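Local coordinates for histidine triad protein (Plasmodium falciparum 3D7, PDB 5CS2) that probably hydrolyses diadenosine triphosphate to AMP and ADP as a member of the histidine triad family, and is bound in this crystal by cyclomarin A, at residues D77-C82 with V115-I120; E34-T39 with I56-L61. All blocks are in the same frame, centred on the assembly; numbering follows the deposited sequence.

Interaction 1: D77-C82 with V115-I120; sequences DINLLC and VHIHII
I78, N79 and C82 of helix 77-82 face I117 and I119 of strand 116-120, the helix running almost parallel to the strand (9° between the N-to-C directions) with the two axes 10.2 Å apart. I117 fills the middle. Its CG1 lies beside the backbone N, anti to the carbonyl carbon (chi1 -60°), and the extended chain then carries CD1 out to the helix, where it meets I78 tip to tip: I117 CD1 is 3.8 Å from I78 CG1. The same methyl touches N79 from the flank, the two side chains crossing at about a right angle, with 3.8 Å between I117 CD1 and N79 OD1. The amide nitrogen of N79 is turned to other partners, the carbonyl O of I75 and the hydroxyl of Y67.

One turn further along the helix, C82 swings SG anti to its backbone N (chi1 -178°), which lets the sulfur touch both isoleucines. C82 SG approaches I119 CD1 at 3.7 Å. The other branch of I117 is also in contact, I117 CG2 lying 4.0 Å from C82 SG. I119 CD1 also comes within 3.8 Å of the backbone oxygen C82 O. Around this layer, L58 of strand 56-60 and I100 of strand 97-104 pack against C82, while N79 meets N79 of the second subunit.

The CB atoms of H116 and H118 point from the strand away from the helix. H116 is the predicted nucleotidylated histidine of the triad motif, and H118 a predicted substrate-binding residue. No hydrogen bond joins helix and strand, and apolar carbon and sulfur surfaces make most of the contact. The chemistry thus divides the strand: I117 and I119 seat it on the helix, while the side chains of H116 and H118 leave the strand on the face turned from the helix.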
ATOM      1  N   ASP A  77      -7.498   0.422   8.261  1.00 21.47           N
ATOM      2  CA  ASP A  77      -6.713   1.040   9.329  1.00 20.93           C
ATOM      3  C   ASP A  77      -5.251   1.231   8.934  1.00 21.64           C
ATOM      4  O   ASP A  77      -4.741   2.350   8.999  1.00 20.45           O
ATOM      5  CB  ASP A  77      -6.857   0.229  10.633  1.00 21.60           C
ATOM      6  CG  ASP A  77      -6.192   0.886  11.841  1.00 27.16           C
ATOM      7  OD1 ASP A  77      -4.952   1.002  11.838  1.00 25.15           O
ATOM      8  OD2 ASP A  77      -6.921   1.236  12.815  1.00 27.87           O
ATOM      9  N   ILE A  78      -4.574   0.160   8.498  1.00 19.38           N
ATOM     10  CA  ILE A  78      -3.156   0.238   8.199  1.00 18.37           C
ATOM     11  C   ILE A  78      -2.863   1.178   7.004  1.00 21.02           C
ATOM     12  O   ILE A  78      -1.814   1.837   6.983  1.00 19.40           O
ATOM     13  CB  ILE A  78      -2.469  -1.146   8.065  1.00 21.81           C
ATOM     14  CG1 ILE A  78      -0.948  -0.992   8.285  1.00 21.95           C
ATOM     15  CG2 ILE A  78      -2.763  -1.791   6.700  1.00 23.51           C
ATOM     16  CD1 ILE A  78      -0.117  -2.244   8.471  1.00 23.13           C
ATOM     17  N   ASN A  79      -3.824   1.264   6.070  1.00 17.48           N
ATOM     18  CA  ASN A  79      -3.643   2.079   4.876  1.00 18.02           C
ATOM     19  C   ASN A  79      -3.940   3.541   5.112  1.00 20.20           C
ATOM     20  O   ASN A  79      -3.219   4.382   4.563  1.00 20.50           O
ATOM     21  CB  ASN A  79      -4.389   1.501   3.709  1.00 18.98           C
ATOM     22  CG  ASN A  79      -3.570   0.358   3.136  1.00 21.16           C
ATOM     23  OD1 ASN A  79      -2.418   0.519   2.710  1.00 20.98           O
ATOM     24  ND2 ASN A  79      -4.086  -0.848   3.269  1.00 21.59           N
ATOM     25  N   LEU A  80      -4.927   3.847   5.943  1.00 19.17           N
ATOM     26  CA  LEU A  80      -5.159   5.245   6.349  1.00 18.86           C
ATOM     27  C   LEU A  80      -3.971   5.732   7.188  1.00 22.11           C
ATOM     28  O   LEU A  80      -3.507   6.854   6.995  1.00 21.85           O
ATOM     29  CB  LEU A  80      -6.474   5.404   7.103  1.00 18.43           C
ATOM     30  CG  LEU A  80      -7.764   5.162   6.299  1.00 23.13           C
ATOM     31  CD1 LEU A  80      -8.970   5.330   7.200  1.00 24.46           C
ATOM     32  CD2 LEU A  80      -7.877   6.097   5.075  1.00 23.60           C
ATOM     33  N   LEU A  81      -3.416   4.855   8.070  1.00 19.85           N
ATOM     34  CA  LEU A  81      -2.215   5.207   8.843  1.00 18.84           C
ATOM     35  C   LEU A  81      -1.019   5.480   7.921  1.00 20.83           C
ATOM     36  O   LEU A  81      -0.260   6.412   8.137  1.00 19.57           O
ATOM     37  CB  LEU A  81      -1.883   4.069   9.856  1.00 18.02           C
ATOM     38  CG  LEU A  81      -0.665   4.332  10.734  1.00 21.53           C
ATOM     39  CD1 LEU A  81      -0.863   5.622  11.581  1.00 21.59           C
ATOM     40  CD2 LEU A  81      -0.419   3.165  11.671  1.00 20.88           C
ATOM     41  N   CYS A  82      -0.850   4.664   6.874  1.00 18.14           N
ATOM     42  CA  CYS A  82       0.201   4.865   5.895  1.00 18.11           C
ATOM     43  C   CYS A  82       0.108   6.248   5.255  1.00 19.84           C
ATOM     44  O   CYS A  82       1.122   6.953   5.187  1.00 19.05           O
ATOM     45  CB  CYS A  82       0.181   3.776   4.827  1.00 18.61           C
ATOM     46  SG  CYS A  82       1.504   3.958   3.615  1.00 22.31           S
ATOM     47  N   VAL A 115       2.758  -9.037   8.463  1.00 19.68           N
ATOM     48  CA  VAL A 115       2.451  -8.002   7.448  1.00 21.52           C
ATOM     49  C   VAL A 115       2.989  -6.674   7.919  1.00 21.14           C
ATOM     50  O   VAL A 115       2.642  -6.243   9.016  1.00 20.58           O
ATOM     51  CB  VAL A 115       0.917  -7.824   7.211  1.00 27.22           C
ATOM     52  CG1 VAL A 115       0.657  -6.752   6.137  1.00 28.23           C
ATOM     53  CG2 VAL A 115       0.254  -9.121   6.826  1.00 27.58           C
ATOM     54  N   HIS A 116       3.785  -6.016   7.090  1.00 16.48           N
ATOM     55  CA  HIS A 116       4.236  -4.649   7.437  1.00 17.35           C
ATOM     56  C   HIS A 116       4.432  -3.775   6.202  1.00 19.43           C
ATOM     57  O   HIS A 116       4.804  -4.261   5.129  1.00 18.45           O
ATOM     58  CB  HIS A 116       5.484  -4.650   8.348  1.00 17.56           C
ATOM     59  CG  HIS A 116       6.667  -5.386   7.812  1.00 20.91           C
ATOM     60  ND1 HIS A 116       6.697  -6.774   7.783  1.00 22.62           N
ATOM     61  CD2 HIS A 116       7.840  -4.914   7.345  1.00 23.14           C
ATOM     62  CE1 HIS A 116       7.872  -7.100   7.273  1.00 22.76           C
ATOM     63  NE2 HIS A 116       8.606  -6.020   7.004  1.00 23.51           N
ATOM     64  N   ILE A 117       4.217  -2.455   6.362  1.00 14.76           N
ATOM     65  CA  ILE A 117       4.435  -1.525   5.261  1.00 14.52           C
ATOM     66  C   ILE A 117       5.694  -0.733   5.561  1.00 19.69           C
ATOM     67  O   ILE A 117       5.850  -0.236   6.688  1.00 19.62           O
ATOM     68  CB  ILE A 117       3.246  -0.530   5.145  1.00 16.98           C
ATOM     69  CG1 ILE A 117       1.887  -1.232   4.884  1.00 18.66           C
ATOM     70  CG2 ILE A 117       3.552   0.557   4.073  1.00 18.82           C
ATOM     71  CD1 ILE A 117       0.591  -0.321   4.885  1.00 20.69           C
ATOM     72  N   HIS A 118       6.553  -0.600   4.566  1.00 17.28           N
ATOM     73  CA  HIS A 118       7.764   0.211   4.606  1.00 17.55           C
ATOM     74  C   HIS A 118       7.404   1.573   4.047  1.00 22.25           C
ATOM     75  O   HIS A 118       6.773   1.659   2.977  1.00 20.80           O
ATOM     76  CB  HIS A 118       8.853  -0.351   3.696  1.00 19.75           C
ATOM     77  CG  HIS A 118       9.378  -1.658   4.150  1.00 23.88           C
ATOM     78  ND1 HIS A 118      10.473  -1.743   4.977  1.00 25.93           N
ATOM     79  CD2 HIS A 118       8.922  -2.903   3.881  1.00 24.66           C
ATOM     80  CE1 HIS A 118      10.666  -3.039   5.172  1.00 25.37           C
ATOM     81  NE2 HIS A 118       9.753  -3.769   4.528  1.00 25.09           N
ATOM     82  N   ILE A 119       7.824   2.643   4.735  1.00 17.26           N
ATOM     83  CA  ILE A 119       7.641   4.007   4.217  1.00 17.02           C
ATOM     84  C   ILE A 119       9.032   4.583   4.267  1.00 20.66           C
ATOM     85  O   ILE A 119       9.610   4.680   5.358  1.00 20.35           O
ATOM     86  CB  ILE A 119       6.659   4.863   5.015  1.00 19.58           C
ATOM     87  CG1 ILE A 119       5.229   4.324   4.925  1.00 19.95           C
ATOM     88  CG2 ILE A 119       6.732   6.355   4.552  1.00 22.02           C
ATOM     89  CD1 ILE A 119       4.264   5.024   5.893  1.00 22.94           C
ATOM     90  N   ILE A 120       9.569   4.947   3.109  1.00 18.99           N
ATOM     91  CA  ILE A 120      10.942   5.471   3.025  1.00 19.84           C
ATOM     92  C   ILE A 120      10.921   6.831   2.355  1.00 22.84           C
ATOM     93  O   ILE A 120      10.697   6.932   1.139  1.00 21.96           O
ATOM     94  CB  ILE A 120      11.950   4.511   2.331  1.00 23.44           C
ATOM     95  CG1 ILE A 120      11.879   3.067   2.882  1.00 24.14           C
ATOM     96  CG2 ILE A 120      13.392   5.079   2.420  1.00 25.17           C
ATOM     97  CD1 ILE A 120      12.273   1.976   1.916  1.00 31.31           C
TER

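Interaction 2: E34-T39 with I56-L61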
ATOM      1  N   GLU A  34      10.378   2.874  20.767  1.00 21.06           N
ATOM      2  CA  GLU A  34      10.583   2.970  19.313  1.00 20.91           C
ATOM      3  C   GLU A  34       9.289   3.186  18.529  1.00 22.44           C
ATOM      4  O   GLU A  34       9.343   3.382  17.314  1.00 24.07           O
ATOM      5  CB  GLU A  34      11.271   1.680  18.816  1.00 22.12           C
ATOM      6  CG  GLU A  34      12.570   1.369  19.547  1.00 35.93           C
ATOM      7  CD  GLU A  34      13.147  -0.012  19.278  1.00 70.63           C
ATOM      8  OE1 GLU A  34      12.447  -0.861  18.676  1.00 67.16           O
ATOM      9  OE2 GLU A  34      14.304  -0.254  19.690  1.00 71.08           O
ATOM     10  N   VAL A  35       8.166   3.153  19.207  1.00 17.04           N
ATOM     11  CA  VAL A  35       6.823   3.255  18.639  1.00 17.53           C
ATOM     12  C   VAL A  35       6.389   4.722  18.666  1.00 19.46           C
ATOM     13  O   VAL A  35       6.425   5.342  19.716  1.00 20.44           O
ATOM     14  CB  VAL A  35       5.815   2.353  19.388  1.00 21.02           C
ATOM     15  CG1 VAL A  35       4.393   2.535  18.861  1.00 20.46           C
ATOM     16  CG2 VAL A  35       6.244   0.878  19.320  1.00 20.46           C
ATOM     17  N   PHE A  36       5.966   5.247  17.541  1.00 17.24           N
ATOM     18  CA  PHE A  36       5.526   6.659  17.498  1.00 17.29           C
ATOM     19  C   PHE A  36       4.001   6.810  17.401  1.00 21.92           C
ATOM     20  O   PHE A  36       3.490   7.916  17.585  1.00 20.66           O
ATOM     21  CB  PHE A  36       6.257   7.412  16.393  1.00 18.28           C
ATOM     22  CG  PHE A  36       6.237   6.711  15.053  1.00 18.12           C
ATOM     23  CD1 PHE A  36       5.089   6.718  14.259  1.00 21.01           C
ATOM     24  CD2 PHE A  36       7.370   6.059  14.577  1.00 19.17           C
ATOM     25  CE1 PHE A  36       5.064   6.045  13.024  1.00 20.98           C
ATOM     26  CE2 PHE A  36       7.361   5.434  13.320  1.00 21.65           C
ATOM     27  CZ  PHE A  36       6.205   5.412  12.563  1.00 20.88           C
ATOM     28  N   ILE A  37       3.249   5.727  17.055  1.00 17.60           N
ATOM     29  CA  ILE A  37       1.803   5.827  16.977  1.00 18.14           C
ATOM     30  C   ILE A  37       1.190   4.441  17.137  1.00 21.88           C
ATOM     31  O   ILE A  37       1.741   3.476  16.615  1.00 20.16           O
ATOM     32  CB  ILE A  37       1.323   6.493  15.629  1.00 20.34           C
ATOM     33  CG1 ILE A  37      -0.189   6.819  15.656  1.00 21.23           C
ATOM     34  CG2 ILE A  37       1.691   5.625  14.392  1.00 21.23           C
ATOM     35  CD1 ILE A  37      -0.643   7.909  14.571  1.00 20.38           C
ATOM     36  N   THR A  38       0.040   4.382  17.788  1.00 19.05           N
ATOM     37  CA  THR A  38      -0.787   3.204  17.962  1.00 19.22           C
ATOM     38  C   THR A  38      -2.199   3.592  17.571  1.00 24.65           C
ATOM     39  O   THR A  38      -2.679   4.662  17.958  1.00 25.02           O
ATOM     40  CB  THR A  38      -0.705   2.672  19.422  1.00 22.99           C
ATOM     41  OG1 THR A  38       0.673   2.509  19.754  1.00 24.98           O
ATOM     42  CG2 THR A  38      -1.429   1.345  19.604  1.00 24.94           C
ATOM     43  N   THR A  39      -2.864   2.720  16.776  1.00 19.60           N
ATOM     44  CA  THR A  39      -4.228   2.915  16.283  1.00 20.30           C
ATOM     45  C   THR A  39      -5.076   1.741  16.762  1.00 24.65           C
ATOM     46  O   THR A  39      -4.578   0.890  17.507  1.00 25.10           O
ATOM     47  CB  THR A  39      -4.237   3.100  14.738  1.00 22.53           C
ATOM     48  OG1 THR A  39      -3.951   1.826  14.157  1.00 22.78           O
ATOM     49  CG2 THR A  39      -3.216   4.134  14.257  1.00 25.70           C
ATOM     50  N   ILE A  56      10.518   4.065   8.158  1.00 19.19           N
ATOM     51  CA  ILE A  56       9.622   3.610   9.205  1.00 17.71           C
ATOM     52  C   ILE A  56       8.830   2.385   8.769  1.00 19.46           C
ATOM     53  O   ILE A  56       8.710   2.108   7.572  1.00 19.30           O
ATOM     54  CB  ILE A  56       8.695   4.718   9.720  1.00 19.31           C
ATOM     55  CG1 ILE A  56       7.869   5.300   8.533  1.00 17.98           C
ATOM     56  CG2 ILE A  56       9.552   5.845  10.428  1.00 20.27           C
ATOM     57  CD1 ILE A  56       6.670   6.095   8.950  1.00 19.75           C
ATOM     58  N   LEU A  57       8.269   1.699   9.748  1.00 16.70           N
ATOM     59  CA  LEU A  57       7.464   0.488   9.522  1.00 17.68           C
ATOM     60  C   LEU A  57       6.105   0.632  10.149  1.00 20.12           C
ATOM     61  O   LEU A  57       5.997   1.167  11.256  1.00 19.58           O
ATOM     62  CB  LEU A  57       8.198  -0.728  10.140  1.00 18.68           C
ATOM     63  CG  LEU A  57       9.616  -0.974   9.611  1.00 24.11           C
ATOM     64  CD1 LEU A  57      10.390  -1.905  10.510  1.00 25.18           C
ATOM     65  CD2 LEU A  57       9.599  -1.438   8.167  1.00 24.28           C
ATOM     66  N   LEU A  58       5.064   0.108   9.480  1.00 15.37           N
ATOM     67  CA  LEU A  58       3.708   0.067  10.033  1.00 14.81           C
ATOM     68  C   LEU A  58       3.301  -1.393  10.069  1.00 21.57           C
ATOM     69  O   LEU A  58       3.555  -2.103   9.095  1.00 19.91           O
ATOM     70  CB  LEU A  58       2.688   0.818   9.171  1.00 17.06           C
ATOM     71  CG  LEU A  58       3.031   2.264   8.786  1.00 21.82           C
ATOM     72  CD1 LEU A  58       1.840   2.910   8.134  1.00 21.71           C
ATOM     73  CD2 LEU A  58       3.390   3.113   9.982  1.00 25.25           C
ATOM     74  N   THR A  59       2.704  -1.847  11.173  1.00 17.92           N
ATOM     75  CA  THR A  59       2.306  -3.253  11.224  1.00 17.10           C
ATOM     76  C   THR A  59       1.006  -3.389  11.957  1.00 20.85           C
ATOM     77  O   THR A  59       0.563  -2.439  12.615  1.00 21.54           O
ATOM     78  CB  THR A  59       3.450  -4.133  11.790  1.00 23.01           C
ATOM     79  OG1 THR A  59       3.163  -5.518  11.529  1.00 24.14           O
ATOM     80  CG2 THR A  59       3.626  -3.975  13.258  1.00 18.47           C
ATOM     81  N   THR A  60       0.394  -4.575  11.884  1.00 18.35           N
ATOM     82  CA  THR A  60      -0.860  -4.841  12.578  1.00 17.78           C
ATOM     83  C   THR A  60      -0.568  -5.217  14.019  1.00 21.21           C
ATOM     84  O   THR A  60       0.475  -5.795  14.285  1.00 22.36           O
ATOM     85  CB  THR A  60      -1.621  -5.983  11.892  1.00 24.96           C
ATOM     86  OG1 THR A  60      -0.683  -7.040  11.699  1.00 22.77           O
ATOM     87  CG2 THR A  60      -2.226  -5.558  10.547  1.00 25.66           C
ATOM     88  N   LEU A  61      -1.465  -4.873  14.955  1.00 20.02           N
ATOM     89  CA  LEU A  61      -1.249  -5.215  16.364  1.00 20.56           C
ATOM     90  C   LEU A  61      -1.363  -6.743  16.524  1.00 26.32           C
ATOM     91  O   LEU A  61      -0.626  -7.340  17.318  1.00 26.19           O
ATOM     92  CB  LEU A  61      -2.275  -4.486  17.257  1.00 20.85           C
ATOM     93  CG  LEU A  61      -2.003  -2.999  17.519  1.00 25.00           C
ATOM     94  CD1 LEU A  61      -3.271  -2.265  17.961  1.00 25.70           C
ATOM     95  CD2 LEU A  61      -0.873  -2.787  18.516  1.00 28.39           C
TER
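The phenyl ring of F36 is met obliquely by I56, whose side chain crosses it at about a right angle. I56 CG2 is 3.7 Å from F36 CE2, and I56 CD1 is 3.7 Å from F36 CZ. Both residues belong to the antiparallel sheet of the HIT fold, in which strands 35-38 and 56-60 flank strand 42-46. Being second neighbours, they run in similar directions, 34° apart, and share no hydrogen bond. CG of F36 lies between the backbone N and the carbonyl carbon (chi1 50°), which directs the CE2–CZ side of the ring to I56. L58 adds a looser touch, its CD2 lying 4.5 Å from F36 CZ. Helix 72-93 covers the same side of the sheet: M85 packs on F36 and M89 on I56.

Farther along, the two segments meet again at the strands' ends, where L61 reaches T38 and T39. The hydroxyl of T38 bonds that of Y23. T38 contributes its methyl, T38 CG2 being 4.3 Å from L61 CD2, while the other methyl of the leucine, L61 CD1, sits 3.4 Å from the backbone oxygen T39 O.

From the N terminus, strand 35-38 comes first; the chain returns through strand 42-46 and then enters strand 56-60, where interaction 2 closes its loop of 16 residues. Helix 72-93 follows, and interaction 1 closes a second loop when strand 116-122 comes back to pack against that helix. The contacts are therefore in series, neither nested nor crossed. In space they adjoin, their centres about 9 Å apart, because strands 56-60 and 116-122 are neighbours in the sheet. Two probable hydrogen bonds bridge them, D77 OD1 with T39 OG1 and V115 O with T59 OG1, the first joining helix 72-93 to the end of the edge strand, the second joining strand 56-60 to the start of strand 116-122.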